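Long-range contacts in dihydrodipicolinate reductase N-terminus domain-containing protein (Mycobacterium smegmatis, PDB 6IAQ), which is a native NADP-dependent amine dehydrogenase, an oxidoreductase of the kind used for asymmetric reductive amination of ketones: residues A36-P41 with V60-D65; E68-T73 with R94-H99; V11-G16 with I80-Y85. All coordinates share one frame; numbering follows the deposited sequence.

Contact 1 (A36-P41 with V60-D65). With NAP (NADP nicotinamide-adenine-dinucleotide phosphate), chain F.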
loop_
_atom_site.group_PDB
_atom_site.type_symbol
_atom_site.label_atom_id
_atom_site.label_comp_id
_atom_site.label_asym_id
_atom_site.label_seq_id
_atom_site.Cartn_x
_atom_site.Cartn_y
_atom_site.Cartn_z
ATOM N N ALA A 36 -14.319 -0.985 30.582
ATOM C CA ALA A 36 -14.458 -2.252 29.831
ATOM C C ALA A 36 -15.911 -2.733 29.945
ATOM O O ALA A 36 -16.472 -2.715 31.067
ATOM C CB ALA A 36 -13.456 -3.262 30.331
ATOM N N ILE A 37 -16.518 -3.052 28.806
ATOM C CA ILE A 37 -17.948 -3.424 28.683
ATOM C C ILE A 37 -18.035 -4.863 28.158
ATOM O O ILE A 37 -17.344 -5.199 27.152
ATOM C CB ILE A 37 -18.699 -2.426 27.803
ATOM C CG1 ILE A 37 -18.421 -0.987 28.250
ATOM C CG2 ILE A 37 -20.190 -2.749 27.744
ATOM C CD1 ILE A 37 -18.783 0.045 27.224
ATOM N N ALA A 38 -18.818 -5.694 28.847
ATOM C CA ALA A 38 -19.083 -7.097 28.473
ATOM C C ALA A 38 -20.585 -7.360 28.618
ATOM O O ALA A 38 -21.359 -6.410 28.932
ATOM C CB ALA A 38 -18.251 -8.039 29.317
ATOM N N ARG A 39 -20.995 -8.593 28.331
ATOM C CA ARG A 39 -22.418 -9.008 28.323
ATOM C C ARG A 39 -22.581 -10.210 29.272
ATOM O O ARG A 39 -23.588 -10.251 29.959
ATOM C CB ARG A 39 -22.853 -9.266 26.876
ATOM C CG ARG A 39 -24.244 -9.852 26.717
ATOM C CD ARG A 39 -24.675 -9.935 25.285
ATOM N NE ARG A 39 -26.033 -10.452 25.253
ATOM C CZ ARG A 39 -26.365 -11.738 25.330
ATOM N NH1 ARG A 39 -25.433 -12.672 25.459
ATOM N NH2 ARG A 39 -27.637 -12.090 25.269
ATOM N N SER A 40 -21.626 -11.151 29.317
ATOM C CA SER A 40 -21.696 -12.402 30.126
ATOM C C SER A 40 -21.606 -12.084 31.624
ATOM O O SER A 40 -20.660 -11.430 32.069
ATOM C CB SER A 40 -20.642 -13.398 29.694
ATOM O OG SER A 40 -20.988 -13.944 28.431
ATOM N N PRO A 41 -22.628 -12.484 32.429
ATOM C CA PRO A 41 -22.675 -12.118 33.846
ATOM C C PRO A 41 -21.412 -12.498 34.624
ATOM O O PRO A 41 -21.011 -11.753 35.504
ATOM C CB PRO A 41 -23.899 -12.918 34.353
ATOM C CG PRO A 41 -24.815 -12.964 33.153
ATOM C CD PRO A 41 -23.866 -13.159 31.984
ATOM N N VAL A 60 -9.631 -1.643 36.668
ATOM C CA VAL A 60 -10.820 -1.435 35.788
ATOM C C VAL A 60 -11.765 -2.618 36.020
ATOM O O VAL A 60 -11.372 -3.761 35.695
ATOM C CB VAL A 60 -10.405 -1.321 34.308
ATOM C CG1 VAL A 60 -11.603 -1.120 33.417
ATOM C CG2 VAL A 60 -9.394 -0.220 34.088
ATOM N N ALA A 61 -12.958 -2.349 36.540
ATOM C CA ALA A 61 -13.996 -3.371 36.795
ATOM C C ALA A 61 -14.885 -3.463 35.562
ATOM O O ALA A 61 -15.500 -2.441 35.200
ATOM C CB ALA A 61 -14.790 -3.030 38.035
ATOM N N VAL A 62 -14.957 -4.640 34.934
ATOM C CA VAL A 62 -15.815 -4.838 33.729
ATOM C C VAL A 62 -17.262 -4.544 34.128
ATOM O O VAL A 62 -17.718 -5.044 35.189
ATOM C CB VAL A 62 -15.656 -6.257 33.145
ATOM C CG1 VAL A 62 -16.620 -6.502 32.000
ATOM C CG2 VAL A 62 -14.221 -6.524 32.721
ATOM N N SER A 63 -17.959 -3.783 33.293
ATOM C CA SER A 63 -19.366 -3.383 33.457
ATOM C C SER A 63 -20.198 -3.993 32.328
ATOM O O SER A 63 -19.638 -4.318 31.258
ATOM C CB SER A 63 -19.479 -1.888 33.480
ATOM O OG SER A 63 -20.814 -1.475 33.191
ATOM N N ASP A 64 -21.499 -4.137 32.561
ATOM C CA ASP A 64 -22.468 -4.600 31.535
ATOM C C ASP A 64 -23.297 -3.421 31.065
ATOM O O ASP A 64 -24.246 -3.662 30.340
ATOM C CB ASP A 64 -23.360 -5.728 32.057
ATOM C CG ASP A 64 -24.127 -5.365 33.328
ATOM O OD1 ASP A 64 -24.046 -4.200 33.765
ATOM O OD2 ASP A 64 -24.741 -6.269 33.923
ATOM N N ASP A 65 -22.905 -2.194 31.410
ATOM C CA ASP A 65 -23.722 -0.985 31.150
ATOM C C ASP A 65 -22.856 0.036 30.403
ATOM O O ASP A 65 -22.148 0.820 31.090
ATOM C CB ASP A 65 -24.279 -0.440 32.468
ATOM C CG ASP A 65 -25.354 0.610 32.301
ATOM O OD1 ASP A 65 -25.388 1.284 31.228
ATOM O OD2 ASP A 65 -26.133 0.772 33.276
HETATM P PA NAP F . -16.223 -12.876 20.295
HETATM O O1A NAP F . -15.059 -13.515 20.892
HETATM O O2A NAP F . -17.616 -13.562 20.174
HETATM O O5B NAP F . -16.410 -11.458 21.083
HETATM C C5B NAP F . -17.609 -10.674 21.001
HETATM C C4B NAP F . -17.757 -9.905 22.307
HETATM O O4B NAP F . -18.892 -9.043 22.276
HETATM C C3B NAP F . -17.926 -10.791 23.571
HETATM O O3B NAP F . -16.932 -10.289 24.497
HETATM C C2B NAP F . -19.317 -10.498 24.126
HETATM O O2B NAP F . -19.369 -10.416 25.568
HETATM C C1B NAP F . -19.471 -9.097 23.620
HETATM N N9A NAP F . -20.827 -8.570 23.484
HETATM C C8A NAP F . -21.857 -9.033 22.748
HETATM N N7A NAP F . -22.876 -8.173 22.861
HETATM C C5A NAP F . -22.448 -7.125 23.605
HETATM C C6A NAP F . -22.989 -5.835 24.103
HETATM N N6A NAP F . -24.231 -5.461 23.823
HETATM N N1A NAP F . -22.205 -5.060 24.851
HETATM C C2A NAP F . -20.931 -5.371 25.165
HETATM N N3A NAP F . -20.348 -6.521 24.756
HETATM C C4A NAP F . -21.095 -7.394 24.022
HETATM O O3 NAP F . -15.918 -12.381 18.757
HETATM P PN NAP F . -14.489 -11.730 18.225
HETATM O O1N NAP F . -13.631 -12.726 17.509
HETATM O O2N NAP F . -13.851 -10.914 19.293
HETATM O O5D NAP F . -15.249 -10.824 17.149
HETATM C C5D NAP F . -16.077 -9.690 17.439
HETATM C C4D NAP F . -16.627 -8.999 16.223
HETATM O O4D NAP F . -15.495 -8.429 15.486
HETATM C C3D NAP F . -17.387 -9.950 15.342
HETATM O O3D NAP F . -18.576 -9.382 14.824
HETATM C C2D NAP F . -16.392 -10.228 14.207
HETATM O O2D NAP F . -17.102 -10.627 13.027
HETATM C C1D NAP F . -15.628 -8.874 14.139
HETATM N N1N NAP F . -14.288 -9.028 13.544
HETATM C C2N NAP F . -13.959 -8.217 12.557
HETATM C C3N NAP F . -12.731 -8.372 11.930
HETATM C C7N NAP F . -12.290 -7.432 10.829
HETATM O O7N NAP F . -11.262 -7.750 10.232
HETATM N N7N NAP F . -12.965 -6.302 10.554
HETATM C C4N NAP F . -11.864 -9.372 12.370
HETATM C C5N NAP F . -12.232 -10.212 13.416
HETATM C C6N NAP F . -13.464 -9.997 13.983
HETATM P P2B NAP F . -19.043 -11.665 26.509
HETATM O O1X NAP F . -17.579 -11.978 26.391
HETATM O O2X NAP F . -19.226 -11.127 27.926
HETATM O O3X NAP F . -20.074 -12.657 25.961
HETATM O O HOH W 1 -15.473 -0.534 33.317
HETATM O O HOH W 2 -23.137 -5.167 27.890
#
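Val62 holds CG1 anti to its backbone N (chi1 175°), and with this rotation its two methyls reach two residues of the opposite chain, two positions apart: CG1 presses on Ala38 CB at 3.5 Å, tighter than usual van der Waals contact, while CG2 lies 4.1 Å from Ala36 CB. The site is the end of strand 32-37, an outermost strand of the parallel sheet in this Rossmann-type NADP domain, where the loop before helix 66-73 runs along it and makes a single bridge, Ile37 to Ser63. Two backbone bonds fasten it: Ser63 N donates to Ala36 O, and Ala38 N returns a bond to Ser63 O at 2.9 Å. Ile37 CA adds a CA-H...O contact to the same Ser63 O. One water accepts from Ala36 N and donates to Ala61 O, extending the join beyond the direct bonds. Ser63 OG accepts from Asp65 N in an ST turn just ahead of the helix, whose first turn Asp65 caps through Glu68 N. Past the bridge the 36-41 chain turns to the cofactor, where Arg39 CD lies 3.5 Å from NAP N7A of the adenine, and receives the 2'-phosphate that distinguishes NADP from NAD. Lys43 also bonds the cofactor. Arg39 N and Ser40 N both donate to NAP O2X, and Ser40 OG gives its hydrogen to NAP O3X at 2.9 Å.

Contact 2 (E68-T73 with R94-H99)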
loop_
_atom_site.group_PDB
_atom_site.type_symbol
_atom_site.label_atom_id
_atom_site.label_comp_id
_atom_site.label_asym_id
_atom_site.label_seq_id
_atom_site.Cartn_x
_atom_site.Cartn_y
_atom_site.Cartn_z
ATOM N N GLU A 68 -23.350 3.849 31.197
ATOM C CA GLU A 68 -22.844 4.137 32.564
ATOM C C GLU A 68 -21.313 4.258 32.523
ATOM O O GLU A 68 -20.756 5.191 33.142
ATOM C CB GLU A 68 -23.328 3.073 33.545
ATOM C CG GLU A 68 -22.878 3.318 34.970
ATOM C CD GLU A 68 -23.654 2.519 36.000
ATOM O OE1 GLU A 68 -23.389 1.309 36.121
ATOM O OE2 GLU A 68 -24.552 3.104 36.648
ATOM N N VAL A 69 -20.634 3.350 31.830
ATOM C CA VAL A 69 -19.145 3.390 31.735
ATOM C C VAL A 69 -18.728 4.703 31.048
ATOM O O VAL A 69 -17.770 5.335 31.532
ATOM C CB VAL A 69 -18.593 2.163 31.004
ATOM C CG1 VAL A 69 -17.123 2.307 30.660
ATOM C CG2 VAL A 69 -18.814 0.921 31.826
ATOM N N LEU A 70 -19.406 5.105 29.969
ATOM C CA LEU A 70 -19.014 6.321 29.216
ATOM C C LEU A 70 -19.287 7.570 30.073
ATOM O O LEU A 70 -18.442 8.481 30.077
ATOM C CB LEU A 70 -19.772 6.363 27.887
ATOM C CG LEU A 70 -19.405 5.274 26.870
ATOM C CD1 LEU A 70 -19.904 5.625 25.482
ATOM C CD2 LEU A 70 -17.917 4.983 26.809
ATOM N N GLU A 71 -20.428 7.616 30.767
ATOM C CA GLU A 71 -20.818 8.749 31.649
ATOM C C GLU A 71 -19.801 8.837 32.794
ATOM O O GLU A 71 -19.421 9.959 33.158
ATOM C CB GLU A 71 -22.272 8.600 32.100
ATOM C CG GLU A 71 -23.245 8.857 30.944
ATOM C CD GLU A 71 -24.656 8.309 31.097
ATOM O OE1 GLU A 71 -24.992 7.852 32.214
ATOM O OE2 GLU A 71 -25.430 8.344 30.103
ATOM N N GLN A 72 -19.335 7.707 33.316
ATOM C CA GLN A 72 -18.399 7.667 34.470
ATOM C C GLN A 72 -16.957 8.028 34.036
ATOM O O GLN A 72 -16.226 8.579 34.886
ATOM C CB GLN A 72 -18.471 6.305 35.162
ATOM C CG GLN A 72 -19.744 6.131 35.983
ATOM C CD GLN A 72 -19.823 4.773 36.645
ATOM O OE1 GLN A 72 -18.916 3.938 36.548
ATOM N NE2 GLN A 72 -20.974 4.496 37.233
ATOM N N THR A 73 -16.524 7.700 32.810
ATOM C CA THR A 73 -15.088 7.763 32.435
ATOM C C THR A 73 -14.801 8.775 31.310
ATOM O O THR A 73 -13.638 9.214 31.246
ATOM C CB THR A 73 -14.551 6.370 32.084
ATOM O OG1 THR A 73 -15.257 5.936 30.925
ATOM C CG2 THR A 73 -14.695 5.386 33.226
ATOM N N ARG A 94 -24.595 4.108 18.575
ATOM C CA ARG A 94 -25.500 5.180 19.087
ATOM C C ARG A 94 -25.021 5.637 20.475
ATOM O O ARG A 94 -24.908 6.857 20.713
ATOM C CB ARG A 94 -26.958 4.744 19.173
ATOM C CG ARG A 94 -27.557 4.384 17.817
ATOM C CD ARG A 94 -28.991 4.787 17.498
ATOM N NE ARG A 94 -29.831 3.608 17.427
ATOM C CZ ARG A 94 -30.628 3.262 16.413
ATOM N NH1 ARG A 94 -30.729 4.005 15.321
ATOM N NH2 ARG A 94 -31.271 2.113 16.462
ATOM N N ILE A 95 -24.753 4.687 21.369
ATOM C CA ILE A 95 -24.307 4.983 22.753
ATOM C C ILE A 95 -22.990 5.797 22.689
ATOM O O ILE A 95 -22.841 6.809 23.447
ATOM C CB ILE A 95 -24.204 3.673 23.564
ATOM C CG1 ILE A 95 -25.591 3.078 23.837
ATOM C CG2 ILE A 95 -23.386 3.854 24.847
ATOM C CD1 ILE A 95 -25.570 1.641 24.307
ATOM N N CYS A 96 -22.046 5.429 21.817
ATOM C CA CYS A 96 -20.743 6.142 21.706
ATOM C C CYS A 96 -20.974 7.574 21.203
ATOM O O CYS A 96 -20.508 8.546 21.870
ATOM C CB CYS A 96 -19.775 5.379 20.808
ATOM S SG CYS A 96 -19.171 3.883 21.617
ATOM N N ALA A 97 -21.694 7.708 20.092
ATOM C CA ALA A 97 -21.922 8.997 19.410
ATOM C C ALA A 97 -22.760 9.925 20.309
ATOM O O ALA A 97 -22.438 11.140 20.367
ATOM C CB ALA A 97 -22.600 8.744 18.088
ATOM N N GLU A 98 -23.788 9.391 20.993
ATOM C CA GLU A 98 -24.635 10.178 21.927
ATOM C C GLU A 98 -23.758 10.865 22.976
ATOM O O GLU A 98 -24.018 12.025 23.319
ATOM C CB GLU A 98 -25.657 9.308 22.663
ATOM C CG GLU A 98 -26.946 10.079 22.929
ATOM C CD GLU A 98 -27.961 9.882 21.820
ATOM O OE1 GLU A 98 -28.057 8.736 21.357
ATOM O OE2 GLU A 98 -28.628 10.851 21.422
ATOM N N HIS A 99 -22.751 10.162 23.470
ATOM C CA HIS A 99 -21.857 10.612 24.565
ATOM C C HIS A 99 -20.644 11.383 24.020
ATOM O O HIS A 99 -19.741 11.657 24.807
ATOM C CB HIS A 99 -21.465 9.416 25.430
ATOM C CG HIS A 99 -22.594 8.853 26.219
ATOM N ND1 HIS A 99 -23.558 8.011 25.672
ATOM C CD2 HIS A 99 -22.917 9.000 27.524
ATOM C CE1 HIS A 99 -24.420 7.658 26.619
ATOM N NE2 HIS A 99 -24.033 8.235 27.765
#
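His99 NE2 donates to Glu71 OE2 at 2.7 Å and 165°, while ND1 of the same ring donates to Ile95 O, in the last turn of the helix that His99 follows, at 2.6 Å. With both nitrogens engaged, the rotation of the imidazole is fixed, and two N-H donors are consistent with a protonated, positively charged ring facing the carboxylate. The carboxylate oxygen lies close to the ring plane but is approached on its anti side, 26° out of the carboxylate plane; the two planes are turned 33° apart. Glu71 reaches the ring by an extended chain beyond CG, and CG itself sits at the imidazole edge, 3.3 Å from NE2. Over one face of the ring comes Leu70 CB. The leucine's CD1 continues inward to the other helix, touching Ile95 CG2 at 4.0 Å and the CA of Cys96. Behind this layer, Ile95 and Cys96 rest on Tyr13 of strand 9-13, and Cys96 also meets Ala78 and Ile80 of strand 77-80. The contact thus joins the end of helix 86-98 to helix 66-73, two neighbouring helices on one side of the parallel sheet, as in a Rossmann-type alpha/beta domain.

Contact 3 (V11-G16 with I80-Y85). With NAP (NADP nicotinamide-adenine-dinucleotide phosphate), chain F.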
loop_
_atom_site.group_PDB
_atom_site.type_symbol
_atom_site.label_atom_id
_atom_site.label_comp_id
_atom_site.label_asym_id
_atom_site.label_seq_id
_atom_site.Cartn_x
_atom_site.Cartn_y
_atom_site.Cartn_z
ATOM N N VAL A 11 -11.900 3.032 26.429
ATOM C CA VAL A 11 -12.838 1.989 26.929
ATOM C C VAL A 11 -12.809 0.813 25.940
ATOM O O VAL A 11 -12.974 1.048 24.723
ATOM C CB VAL A 11 -14.254 2.557 27.126
ATOM C CG1 VAL A 11 -15.325 1.458 27.205
ATOM C CG2 VAL A 11 -14.306 3.411 28.394
ATOM N N VAL A 12 -12.553 -0.400 26.432
ATOM C CA VAL A 12 -12.573 -1.612 25.558
ATOM C C VAL A 12 -14.008 -2.153 25.610
ATOM O O VAL A 12 -14.503 -2.522 26.701
ATOM C CB VAL A 12 -11.437 -2.629 25.816
ATOM C CG1 VAL A 12 -10.349 -2.112 26.754
ATOM C CG2 VAL A 12 -11.902 -3.993 26.243
ATOM N N TYR A 13 -14.703 -2.004 24.488
ATOM C CA TYR A 13 -16.129 -2.296 24.295
ATOM C C TYR A 13 -16.238 -3.702 23.687
ATOM O O TYR A 13 -15.989 -3.873 22.454
ATOM C CB TYR A 13 -16.728 -1.183 23.441
ATOM C CG TYR A 13 -18.208 -0.952 23.572
ATOM C CD1 TYR A 13 -19.084 -1.985 23.874
ATOM C CD2 TYR A 13 -18.739 0.301 23.349
ATOM C CE1 TYR A 13 -20.448 -1.775 23.922
ATOM C CE2 TYR A 13 -20.099 0.533 23.426
ATOM C CZ TYR A 13 -20.956 -0.508 23.732
ATOM O OH TYR A 13 -22.300 -0.297 23.794
ATOM N N GLY A 14 -16.613 -4.673 24.531
ATOM C CA GLY A 14 -16.523 -6.112 24.254
ATOM C C GLY A 14 -15.167 -6.607 24.703
ATOM O O GLY A 14 -14.178 -5.857 24.594
ATOM N N VAL A 15 -15.115 -7.809 25.252
ATOM C CA VAL A 15 -13.888 -8.404 25.834
ATOM C C VAL A 15 -13.788 -9.842 25.333
ATOM O O VAL A 15 -13.620 -10.752 26.161
ATOM C CB VAL A 15 -13.876 -8.314 27.365
ATOM C CG1 VAL A 15 -12.478 -8.587 27.879
ATOM C CG2 VAL A 15 -14.340 -6.955 27.845
ATOM N N GLY A 16 -13.865 -10.020 24.012
ATOM C CA GLY A 16 -13.884 -11.360 23.412
ATOM C C GLY A 16 -12.542 -11.706 22.837
ATOM O O GLY A 16 -11.512 -11.169 23.323
ATOM N N ILE A 80 -14.131 -1.068 19.823
ATOM C CA ILE A 80 -15.313 -1.962 19.781
ATOM C C ILE A 80 -14.962 -3.233 18.996
ATOM O O ILE A 80 -14.614 -3.147 17.798
ATOM C CB ILE A 80 -16.522 -1.260 19.174
ATOM C CG1 ILE A 80 -16.792 0.089 19.867
ATOM C CG2 ILE A 80 -17.740 -2.178 19.243
ATOM C CD1 ILE A 80 -17.914 0.870 19.232
ATOM N N ALA A 81 -15.111 -4.379 19.649
ATOM C CA ALA A 81 -15.052 -5.703 18.989
ATOM C C ALA A 81 -16.240 -6.526 19.499
ATOM O O ALA A 81 -16.011 -7.388 20.413
ATOM C CB ALA A 81 -13.732 -6.336 19.262
ATOM N N VAL A 82 -17.434 -6.265 18.977
ATOM C CA VAL A 82 -18.636 -7.004 19.480
ATOM C C VAL A 82 -19.389 -7.670 18.334
ATOM O O VAL A 82 -19.604 -8.867 18.487
ATOM C CB VAL A 82 -19.543 -6.224 20.466
ATOM C CG1 VAL A 82 -18.877 -5.025 21.098
ATOM C CG2 VAL A 82 -20.939 -5.939 19.951
ATOM N N ASN A 83 -19.768 -6.973 17.265
ATOM C CA ASN A 83 -20.600 -7.549 16.176
ATOM C C ASN A 83 -20.193 -6.951 14.816
ATOM O O ASN A 83 -19.243 -6.122 14.782
ATOM C CB ASN A 83 -22.088 -7.380 16.475
ATOM C CG ASN A 83 -22.440 -5.945 16.805
ATOM O OD1 ASN A 83 -21.799 -5.025 16.288
ATOM N ND2 ASN A 83 -23.430 -5.762 17.684
ATOM N N SER A 84 -20.895 -7.335 13.738
ATOM C CA SER A 84 -20.439 -7.164 12.334
ATOM C C SER A 84 -21.339 -6.191 11.569
ATOM O O SER A 84 -20.810 -5.358 10.823
ATOM C CB SER A 84 -20.403 -8.509 11.639
ATOM O OG SER A 84 -19.422 -9.355 12.226
ATOM N N TYR A 85 -22.658 -6.339 11.687
ATOM C CA TYR A 85 -23.657 -5.702 10.789
ATOM C C TYR A 85 -24.267 -4.491 11.509
ATOM O O TYR A 85 -24.523 -4.575 12.706
ATOM C CB TYR A 85 -24.663 -6.759 10.329
ATOM C CG TYR A 85 -24.016 -8.015 9.806
ATOM C CD1 TYR A 85 -23.199 -7.978 8.684
ATOM C CD2 TYR A 85 -24.131 -9.218 10.474
ATOM C CE1 TYR A 85 -22.573 -9.117 8.201
ATOM C CE2 TYR A 85 -23.500 -10.369 10.017
ATOM C CZ TYR A 85 -22.722 -10.317 8.870
ATOM O OH TYR A 85 -22.094 -11.439 8.428
HETATM P PA NAP F . -16.223 -12.876 20.295
HETATM O O1A NAP F . -15.059 -13.515 20.892
HETATM O O2A NAP F . -17.616 -13.562 20.174
HETATM O O5B NAP F . -16.410 -11.458 21.083
HETATM C C5B NAP F . -17.609 -10.674 21.001
HETATM C C4B NAP F . -17.757 -9.905 22.307
HETATM O O4B NAP F . -18.892 -9.043 22.276
HETATM C C3B NAP F . -17.926 -10.791 23.571
HETATM O O3B NAP F . -16.932 -10.289 24.497
HETATM C C2B NAP F . -19.317 -10.498 24.126
HETATM O O2B NAP F . -19.369 -10.416 25.568
HETATM C C1B NAP F . -19.471 -9.097 23.620
HETATM N N9A NAP F . -20.827 -8.570 23.484
HETATM C C8A NAP F . -21.857 -9.033 22.748
HETATM N N7A NAP F . -22.876 -8.173 22.861
HETATM C C5A NAP F . -22.448 -7.125 23.605
HETATM C C6A NAP F . -22.989 -5.835 24.103
HETATM N N6A NAP F . -24.231 -5.461 23.823
HETATM N N1A NAP F . -22.205 -5.060 24.851
HETATM C C2A NAP F . -20.931 -5.371 25.165
HETATM N N3A NAP F . -20.348 -6.521 24.756
HETATM C C4A NAP F . -21.095 -7.394 24.022
HETATM O O3 NAP F . -15.918 -12.381 18.757
HETATM P PN NAP F . -14.489 -11.730 18.225
HETATM O O1N NAP F . -13.631 -12.726 17.509
HETATM O O2N NAP F . -13.851 -10.914 19.293
HETATM O O5D NAP F . -15.249 -10.824 17.149
HETATM C C5D NAP F . -16.077 -9.690 17.439
HETATM C C4D NAP F . -16.627 -8.999 16.223
HETATM O O4D NAP F . -15.495 -8.429 15.486
HETATM C C3D NAP F . -17.387 -9.950 15.342
HETATM O O3D NAP F . -18.576 -9.382 14.824
HETATM C C2D NAP F . -16.392 -10.228 14.207
HETATM O O2D NAP F . -17.102 -10.627 13.027
HETATM C C1D NAP F . -15.628 -8.874 14.139
HETATM N N1N NAP F . -14.288 -9.028 13.544
HETATM C C2N NAP F . -13.959 -8.217 12.557
HETATM C C3N NAP F . -12.731 -8.372 11.930
HETATM C C7N NAP F . -12.290 -7.432 10.829
HETATM O O7N NAP F . -11.262 -7.750 10.232
HETATM N N7N NAP F . -12.965 -6.302 10.554
HETATM C C4N NAP F . -11.864 -9.372 12.370
HETATM C C5N NAP F . -12.232 -10.212 13.416
HETATM C C6N NAP F . -13.464 -9.997 13.983
HETATM P P2B NAP F . -19.043 -11.665 26.509
HETATM O O1X NAP F . -17.579 -11.978 26.391
HETATM O O2X NAP F . -19.226 -11.127 27.926
HETATM O O3X NAP F . -20.074 -12.657 25.961
HETATM O O HOH W 3 -13.924 -8.995 21.186
#
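Tyr13 and Ile80 lie side by side and point the same way, with Tyr13 CB 3.8 Å from Ile80 CG1. Their backbones form a parallel bridge, closed by Ala81 N donating to Tyr13 O at 3.0 Å. Val82 CG1 also comes against that carbonyl oxygen, 3.4 Å away, and its side chain runs at a slant to the tyrosine. With chi1 at -156° the Tyr13 ring swings away from its own N and toward the adenine; NAP N1A lies in the ring plane at its edge, 3.8 Å from CE1. Val82 meets the cofactor as well, with CB against the ribose oxygen O4B and CG2 near the purine. Gly14 follows the strand with a positive phi of 89°, which favours glycine, and its CA lies 3.9 Å from NAP N3A. Gly16 N comes within 3.1 Å of NAP O3B, the ribose hydroxyl to which Val15 N donates. One water donates to both Ala81 O and NAP O2N at 2.7 Å each, and accepts a weak bond from Gly16 N. Farther along, Ser84 OG takes a bond from NAP O3D and is itself joined to Glu108. Outside this shell, Gln92 and Ile95 of helix 86-98 pack on Tyr13, and Asn19 of helix 17-28 bonds Gly14 O. The chemistry is that of a glycine-rich Rossmann turn: Val15 N holds the adenosine ribose, Ser84 OG the nicotinamide ribose, and a water links both segments to the pyrophosphate, while the Tyr13 ring edge and Val82 border the adenine.

Overall arrangement
All three contacts belong to the nucleotide-binding domain. Strands 32-37 and 9-13 are neighbours in its parallel sheet, so contact 1 and contact 3, with centres about 11 Å apart, share probable backbone bonds: Ile37 N to Val12 O at 3.0 Å and Ile37 O to Gly14 N at 2.8 Å. Both touch NADP, contact 1 at the 2'-phosphate and adenine, contact 3 along adenine, riboses and pyrophosphate. Contact 2 lies in the helices covering the sheet, its centre about 14 Å from each of the others; Val69 CG2 packs on Ser63 CB at 3.3 Å, and Cys96 SG on Tyr13 CE2 at 3.9 Å. Along the chain, contact 1 is nested within contact 3, which contact 2 crosses.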